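PDB 2DWU: glutamate racemase from Bacillus anthracis, which belongs to the Asp/Glu/hydantoin racemase family of alpha/beta enzymes and holds D-glutamic acid in a pocket and a potassium ion at a separate site. Local coordinates for residues Thr189-Pro192 and Leu193-Ser196; Glu156-Leu159 and Glu160-Ala163; Ala212-Thr215 and Ala216-Leu219; Thr166-Val169 and Lys170-Leu173. All coordinates share one frame; numbering follows the deposited sequence.

Overall arrangement
Interactions 2, 4, 1 and 3 follow in that order along the chain. The first three form a cluster, with centres 12 to 13 Å apart, on the domain built round the four-stranded parallel sheet. Interactions 2 and 4 share helix 162-177, and both touch interaction 1: Leu159 packs on Leu193 and Leu194, and Val169 on Leu194. Interaction 3, on helix 211-226, stands apart: its centre is 16 Å from that of interaction 1 and 27 Å from those of the other two, and its helix leads on toward the six-stranded sheet. Interaction 1 thus joins the D-glutamic acid pocket to the helices around it, whereas interaction 3 reaches the second subunit.

Interaction 1: residues Thr189-Pro192 and Leu193-Ser196; sequences THYP and LLES. With DGL (D-glutamic acid), chain H.
Three successive i to i+3 hydrogen bonds, Leu193 N to His190 O (3.2 Å), Leu194 N to Tyr191 O (2.8 Å) and Glu195 N to Pro192 O (3.1 Å), wind this run into a 3-10 turn covering 191-194 that passes into helix 195-202. It is a strand-loop-helix connection of an alpha/beta fold, leaving the C-terminal end of parallel strand 183-187, and its first residues form part of the D-glutamic acid pocket. Leu194 holds the N-cap position of the helix. Across the turn its CD1 meets Tyr191 CD1 at 4.4 Å, an apolar contact oblique to the phenol ring, while Pro192 turns its side chain to strand 207-210.

At the ligand end, Thr189 grips D-glutamic acid twice. Its backbone N donates an almost straight bond (170°) to the carboxylate oxygen OXT, and its OG1 accepts from the ligand amino N. A chi1 of 49° sets OG1 between the backbone N and the carbonyl carbon, where it also bonds to His190 ND1 at 2.8 Å; either atom of that pair could be the donor. Glu156 OE2 takes the other ring nitrogen, NE2, so the imidazole is held by polar partners at both nitrogens and its rotation is fixed. The ring comes to the ligand chain obliquely, with His190 CE1 3.8 Å from CG of D-glutamic acid.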
# COMPACT_ATOMS: atom_id res chain seq x y z
N THR B 189 18.44 0.81 0.52
CA THR B 189 18.17 2.03 -0.23
C THR B 189 18.75 2.03 -1.64
O THR B 189 18.19 2.65 -2.54
CB THR B 189 18.80 3.28 0.46
OG1 THR B 189 20.17 3.00 0.78
CG2 THR B 189 18.04 3.66 1.72
N HIS B 190 19.89 1.37 -1.82
CA HIS B 190 20.55 1.44 -3.11
C HIS B 190 20.08 0.46 -4.15
O HIS B 190 20.31 0.67 -5.35
CB HIS B 190 22.06 1.20 -2.94
CG HIS B 190 22.77 2.24 -2.14
ND1 HIS B 190 22.37 2.64 -0.88
CD2 HIS B 190 23.93 2.91 -2.40
CE1 HIS B 190 23.26 3.50 -0.39
NE2 HIS B 190 24.21 3.67 -1.30
N TYR B 191 19.41 -0.61 -3.73
CA TYR B 191 19.06 -1.64 -4.69
C TYR B 191 18.15 -1.31 -5.85
O TYR B 191 18.23 -1.97 -6.89
CB TYR B 191 18.59 -2.91 -3.97
CG TYR B 191 19.62 -3.51 -3.01
CD1 TYR B 191 20.93 -3.00 -2.89
CD2 TYR B 191 19.26 -4.57 -2.16
CE1 TYR B 191 21.83 -3.51 -1.96
CE2 TYR B 191 20.15 -5.09 -1.22
CZ TYR B 191 21.42 -4.56 -1.11
OH TYR B 191 22.22 -5.06 -0.11
N PRO B 192 17.26 -0.30 -5.72
CA PRO B 192 16.41 -0.00 -6.88
C PRO B 192 17.27 0.30 -8.11
O PRO B 192 16.85 0.04 -9.22
CB PRO B 192 15.61 1.22 -6.44
CG PRO B 192 15.38 0.95 -4.97
CD PRO B 192 16.77 0.43 -4.52
N LEU B 193 18.46 0.86 -7.92
CA LEU B 193 19.27 1.16 -9.09
C LEU B 193 19.76 -0.10 -9.81
O LEU B 193 20.16 -0.04 -10.98
CB LEU B 193 20.46 2.05 -8.71
CG LEU B 193 20.02 3.50 -8.50
CD1 LEU B 193 21.25 4.38 -8.38
CD2 LEU B 193 19.16 3.95 -9.68
N LEU B 194 19.67 -1.23 -9.12
CA LEU B 194 20.13 -2.50 -9.70
C LEU B 194 18.96 -3.34 -10.16
O LEU B 194 19.16 -4.51 -10.51
CB LEU B 194 20.87 -3.33 -8.65
CG LEU B 194 22.13 -2.73 -8.05
CD1 LEU B 194 22.61 -3.60 -6.89
CD2 LEU B 194 23.20 -2.61 -9.13
N GLU B 195 17.76 -2.78 -10.15
CA GLU B 195 16.58 -3.57 -10.48
C GLU B 195 16.67 -4.39 -11.75
O GLU B 195 16.33 -5.59 -11.75
CB GLU B 195 15.32 -2.71 -10.51
CG GLU B 195 14.09 -3.56 -10.83
CD GLU B 195 12.78 -2.85 -10.59
OE1 GLU B 195 12.67 -1.64 -10.91
OE2 GLU B 195 11.83 -3.51 -10.10
N SER B 196 17.14 -3.78 -12.84
CA SER B 196 17.25 -4.52 -14.08
C SER B 196 18.16 -5.73 -13.98
O SER B 196 17.84 -6.79 -14.53
CB SER B 196 17.75 -3.62 -15.21
OG SER B 196 16.78 -2.63 -15.47
N DGL H . 21.23 3.10 3.37
CA DGL H . 21.75 1.74 3.72
C DGL H . 20.63 0.76 3.80
O DGL H . 20.75 -0.32 4.37
CB DGL H . 22.78 1.27 2.67
CG DGL H . 24.11 2.01 2.96
CD DGL H . 24.73 1.74 4.27
OE1 DGL H . 25.27 0.66 4.56
OE2 DGL H . 24.68 2.71 5.14
OXT DGL H . 19.50 1.11 3.25

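Interaction 2: residues Glu156-Leu159 and Glu160-Ala163; sequences ENRL and EDTA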
# COMPACT_ATOMS: atom_id res chain seq x y z
N GLU B 156 27.20 2.91 -5.58
CA GLU B 156 27.79 4.25 -5.47
C GLU B 156 29.10 4.46 -6.21
O GLU B 156 29.40 5.58 -6.64
CB GLU B 156 28.03 4.59 -4.00
CG GLU B 156 26.80 5.05 -3.28
CD GLU B 156 27.11 5.63 -1.91
OE1 GLU B 156 28.03 6.48 -1.81
OE2 GLU B 156 26.43 5.25 -0.93
N ASN B 157 29.87 3.40 -6.40
CA ASN B 157 31.19 3.55 -7.01
C ASN B 157 31.57 2.84 -8.29
O ASN B 157 32.61 3.15 -8.88
CB ASN B 157 32.25 3.19 -5.97
CG ASN B 157 32.07 3.95 -4.68
OD1 ASN B 157 32.06 3.36 -3.60
ND2 ASN B 157 31.91 5.26 -4.79
N ARG B 158 30.75 1.89 -8.74
CA ARG B 158 31.11 1.11 -9.92
C ARG B 158 29.93 0.91 -10.87
O ARG B 158 29.99 0.05 -11.75
CB ARG B 158 31.61 -0.27 -9.47
CG ARG B 158 32.51 -0.29 -8.23
CD ARG B 158 33.94 0.10 -8.57
NE ARG B 158 34.57 -0.85 -9.48
CZ ARG B 158 35.19 -1.97 -9.12
NH1 ARG B 158 35.72 -2.74 -10.06
NH2 ARG B 158 35.31 -2.32 -7.85
N LEU B 159 28.87 1.69 -10.70
CA LEU B 159 27.68 1.49 -11.51
C LEU B 159 27.86 1.57 -13.02
O LEU B 159 27.13 0.91 -13.77
CB LEU B 159 26.58 2.45 -11.05
CG LEU B 159 25.15 2.12 -11.49
CD1 LEU B 159 24.72 0.74 -10.97
CD2 LEU B 159 24.22 3.20 -10.96
N GLU B 160 28.84 2.33 -13.49
CA GLU B 160 29.05 2.45 -14.93
C GLU B 160 29.79 1.24 -15.51
O GLU B 160 29.80 1.05 -16.73
CB GLU B 160 29.83 3.73 -15.24
CG GLU B 160 29.45 4.91 -14.35
CD GLU B 160 27.97 5.26 -14.41
OE1 GLU B 160 27.55 6.18 -13.68
OE2 GLU B 160 27.23 4.62 -15.19
N ASP B 161 30.39 0.43 -14.65
CA ASP B 161 31.12 -0.77 -15.08
C ASP B 161 30.10 -1.90 -15.10
O ASP B 161 30.03 -2.69 -14.18
CB ASP B 161 32.23 -1.09 -14.07
CG ASP B 161 33.21 -2.12 -14.59
OD1 ASP B 161 32.83 -2.95 -15.46
OD2 ASP B 161 34.37 -2.12 -14.10
N THR B 162 29.30 -1.96 -16.16
CA THR B 162 28.25 -2.97 -16.27
C THR B 162 28.69 -4.43 -16.15
O THR B 162 27.96 -5.24 -15.58
CB THR B 162 27.43 -2.80 -17.57
OG1 THR B 162 28.27 -3.00 -18.71
CG2 THR B 162 26.82 -1.41 -17.62
N ALA B 163 29.86 -4.78 -16.68
CA ALA B 163 30.33 -6.15 -16.55
C ALA B 163 30.55 -6.48 -15.08
O ALA B 163 30.23 -7.57 -14.61
CB ALA B 163 31.63 -6.34 -17.33
O HOH W 1 35.14 -0.26 -12.33
O HOH W 2 36.21 -3.46 -12.70
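Arg158 and Asp161 are brought together by their torsions: Arg158 bends at chi2 (-79°) and again at chi3, while Asp161 carries CG anti to its backbone N (chi1 -168°), which brings Asp161 OD2 to the edge of the Arg158 guanidinium, near its plane, beside the turn that joins the two residues. That turn is a type I beta turn from Arg158 to Asp161, closed by Asp161 N donating to Arg158 O at 3.0 Å, and it links the end of helix 151-157 to the start of helix 162-177.

The charged groups do not form a direct salt bridge, since Arg158 NH1 and Asp161 OD2 are 4.3 Å apart. Two waters span the gap instead, both in the guanidinium plane at its edge. One accepts from Arg158 NE at 3.0 Å and donates to Asp161 OD2 at 2.7 Å; the other accepts from Arg158 NH1 at 2.8 Å and donates to the same OD2. Two nitrogens of the arginine are therefore tied through solvent to one carboxylate oxygen. The second oxygen, Asp161 OD1, accepts from Tyr164 N, which makes Asp161 a side-chain N-cap of helix 162-177, and Arg158 further makes a cation-pi contact with Tyr164.

The two oxygens of Asp161 thus divide their work between capping the helix and holding solvent. Its negative charge probably suits both the positive end of the helix dipole and the nearby guanidinium, although the attraction to Arg158 is probably softened by the two bridging waters at this surface site.

Interaction 3: residues Ala212-Thr215 and Ala216-Leu219; sequences AEET and AIEL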
# COMPACT_ATOMS: atom_id res chain seq x y z
N ALA B 212 11.44 1.86 -1.37
CA ALA B 212 11.04 3.26 -1.58
C ALA B 212 9.60 3.44 -2.01
O ALA B 212 8.87 4.25 -1.45
CB ALA B 212 11.98 3.91 -2.59
N GLU B 213 9.18 2.69 -3.03
CA GLU B 213 7.81 2.79 -3.51
C GLU B 213 6.79 2.43 -2.43
O GLU B 213 5.78 3.12 -2.27
CB GLU B 213 7.60 1.87 -4.72
CG GLU B 213 8.42 2.26 -5.92
CD GLU B 213 7.83 1.75 -7.21
OE1 GLU B 213 6.59 1.77 -7.35
OE2 GLU B 213 8.62 1.36 -8.10
N GLU B 214 7.07 1.38 -1.68
CA GLU B 214 6.11 0.97 -0.67
C GLU B 214 6.09 1.87 0.56
O GLU B 214 5.06 2.02 1.21
CB GLU B 214 6.40 -0.47 -0.26
CG GLU B 214 6.55 -1.39 -1.47
CD GLU B 214 5.35 -1.39 -2.39
OE1 GLU B 214 4.26 -1.02 -1.94
OE2 GLU B 214 5.50 -1.78 -3.58
N THR B 215 7.23 2.50 0.86
CA THR B 215 7.27 3.35 2.04
C THR B 215 6.52 4.64 1.78
O THR B 215 5.86 5.17 2.69
CB THR B 215 8.71 3.65 2.47
OG1 THR B 215 9.33 2.41 2.82
CG2 THR B 215 8.75 4.55 3.73
N ALA B 216 6.58 5.13 0.56
CA ALA B 216 5.84 6.35 0.28
C ALA B 216 4.33 6.12 0.37
O ALA B 216 3.59 6.96 0.91
CB ALA B 216 6.22 6.92 -1.13
N ILE B 217 3.83 4.98 -0.11
CA ILE B 217 2.41 4.76 -0.02
C ILE B 217 2.01 4.50 1.44
O ILE B 217 0.94 4.89 1.87
CB ILE B 217 1.92 3.66 -1.01
CG1 ILE B 217 0.39 3.66 -1.03
CG2 ILE B 217 2.52 2.30 -0.67
CD1 ILE B 217 -0.18 2.92 -2.22
N GLU B 218 2.90 3.88 2.23
CA GLU B 218 2.61 3.65 3.64
C GLU B 218 2.50 5.00 4.36
O GLU B 218 1.59 5.23 5.15
CB GLU B 218 3.71 2.80 4.29
CG GLU B 218 3.43 2.48 5.76
CD GLU B 218 3.29 0.98 6.09
OE1 GLU B 218 3.02 0.13 5.20
OE2 GLU B 218 3.44 0.67 7.29
N LEU B 219 3.44 5.91 4.08
CA LEU B 219 3.39 7.25 4.67
C LEU B 219 2.08 7.95 4.25
O LEU B 219 1.39 8.56 5.09
CB LEU B 219 4.59 8.07 4.18
CG LEU B 219 4.62 9.54 4.62
CD1 LEU B 219 4.71 9.64 6.15
CD2 LEU B 219 5.79 10.23 3.95
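This is a contact, largely buried, between successive turns of helix 211-226, which directly follows strand 207-210. Four i to i+4 backbone bonds support the assignment: Ala216 N to Ala212 O, Ile217 N to Glu213 O, Glu218 N to Glu214 O at 3.0 Å and Leu219 N to Thr215 O at 2.9 Å, of which the bond to Glu213 O is long and weak (3.5 Å).

Among the side chains, Glu214 and Ile217 lie side by side and point the same way. The Ile217 branch methyl CG2, placed between the backbone N and the carbonyl carbon, sits 3.2 Å from Glu214 O and 4.0 Å from Glu214 OE1. Glu214 folds at chi2 (-57°), and its OE1 forms a salt bridge to Lys109 of the second subunit. Glu218 leaves the helix with CG anti to its backbone N (chi1 -177°), and its OE2 forms a salt bridge to Arg105 of the same chain. Thr215 OG1 bonds back to Ser211 O one turn earlier, which satisfies a buried hydroxyl within the helix.

Around these residues, Ala212 and Ala216 face helix 20-29, while Thr215 and Leu219 rest on strand 96-98 of the six-stranded sheet. Since strand 207-210 belongs to the four-stranded sheet, helix 211-226 is a connecting helix between the two parallel sheets of this alpha/beta fold, and through Glu214 it also meets the second subunit.

Interaction 4: residues Thr166-Val169 and Lys170-Leu173; sequences TQQV and KQAL
The flat groups here are the three carboxamides of Gln167, Gln168 and Gln171. The planes of Gln168 and Gln171 stand 74° apart, and those of Gln167 and Gln171 45° apart, so neither pair is parallel. Gln171 OE1 lies 3.9 Å from Gln168 NE2, too far for a bond, and Gln171 NE2 lies 4.0 Å from Gln167 CG. Gln167 NE2 also approaches Lys170 CD at 3.8 Å, a van der Waals contact between amide and aliphatic chain.

The backbone beneath is regular: Lys170, Gln171, Ala172 and Leu173 donate their N-H to the carbonyls of Thr166, Gln167, Gln168 and Val169, with Ala172 N to Gln168 O at 2.9 Å. On the inner side, Val169 and Leu173 run side by side in the same direction, with Val169 CG1 touching Leu173 CD1 at 3.7 Å; Val169 CG1 gets there because it is anti to the backbone N (chi1 169°). Both side chains also press on helix 195-202, Val169 on Tyr197 and Leu173 on Ile198. The extended start of Lys170 turns at chi3 and chi4, and its NZ forms a salt bridge to Glu201 of that same helix.

With Gln167, Lys170 and Gln171 on the solvent side, Val169 and Leu173 buried, and Gln168 with Ala172 against helix 151-157 and the loop before it, this is an amphipathic helix. Along the chain, helices 151-157 and 162-177 connect parallel strands 142-147 and 183-187, a beta-alpha-beta crossover that passes over strand 115-120.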
# COMPACT_ATOMS: atom_id res chain seq x y z
N THR B 166 27.17 -6.74 -13.25
CA THR B 166 26.53 -8.01 -13.53
C THR B 166 27.16 -9.15 -12.73
O THR B 166 26.45 -10.00 -12.20
CB THR B 166 26.61 -8.37 -15.02
OG1 THR B 166 25.90 -7.38 -15.78
CG2 THR B 166 25.97 -9.73 -15.28
N GLN B 167 28.49 -9.18 -12.62
CA GLN B 167 29.16 -10.22 -11.88
C GLN B 167 28.86 -10.16 -10.39
O GLN B 167 28.67 -11.19 -9.74
CB GLN B 167 30.68 -10.16 -12.09
CG GLN B 167 31.33 -11.52 -11.92
CD GLN B 167 30.91 -12.50 -13.02
OE1 GLN B 167 31.15 -12.25 -14.20
NE2 GLN B 167 30.27 -13.60 -12.64
N GLN B 168 28.82 -8.93 -9.86
CA GLN B 168 28.56 -8.75 -8.44
C GLN B 168 27.12 -9.10 -8.09
O GLN B 168 26.87 -9.68 -7.04
CB GLN B 168 28.90 -7.32 -7.99
CG GLN B 168 30.43 -7.05 -7.93
CD GLN B 168 31.19 -8.13 -7.20
OE1 GLN B 168 30.92 -8.41 -6.03
NE2 GLN B 168 32.15 -8.75 -7.87
N VAL B 169 26.19 -8.76 -8.98
CA VAL B 169 24.79 -9.10 -8.74
C VAL B 169 24.62 -10.62 -8.83
O VAL B 169 23.90 -11.24 -8.02
CB VAL B 169 23.86 -8.37 -9.74
CG1 VAL B 169 22.42 -8.95 -9.65
CG2 VAL B 169 23.83 -6.87 -9.40
N LYS B 170 25.32 -11.25 -9.80
CA LYS B 170 25.24 -12.70 -9.95
C LYS B 170 25.73 -13.40 -8.68
O LYS B 170 25.08 -14.33 -8.16
CB LYS B 170 26.08 -13.17 -11.16
CG LYS B 170 26.09 -14.69 -11.34
CD LYS B 170 26.78 -15.11 -12.62
CE LYS B 170 26.06 -14.54 -13.83
NZ LYS B 170 24.67 -15.09 -13.99
N GLN B 171 26.86 -12.95 -8.16
CA GLN B 171 27.44 -13.53 -6.97
C GLN B 171 26.58 -13.30 -5.74
O GLN B 171 26.43 -14.19 -4.89
CB GLN B 171 28.83 -12.93 -6.72
CG GLN B 171 29.90 -13.43 -7.67
CD GLN B 171 31.26 -12.83 -7.36
OE1 GLN B 171 31.48 -12.27 -6.28
NE2 GLN B 171 32.18 -12.96 -8.31
N ALA B 172 26.01 -12.11 -5.62
CA ALA B 172 25.20 -11.79 -4.46
C ALA B 172 23.91 -12.60 -4.42
O ALA B 172 23.48 -13.01 -3.35
CB ALA B 172 24.85 -10.29 -4.45
N LEU B 173 23.30 -12.81 -5.59
CA LEU B 173 22.01 -13.52 -5.65
C LEU B 173 22.10 -15.03 -5.82
O LEU B 173 21.07 -15.70 -5.78
CB LEU B 173 21.15 -12.93 -6.76
CG LEU B 173 20.59 -11.51 -6.58
CD1 LEU B 173 19.91 -11.07 -7.85
CD2 LEU B 173 19.63 -11.46 -5.41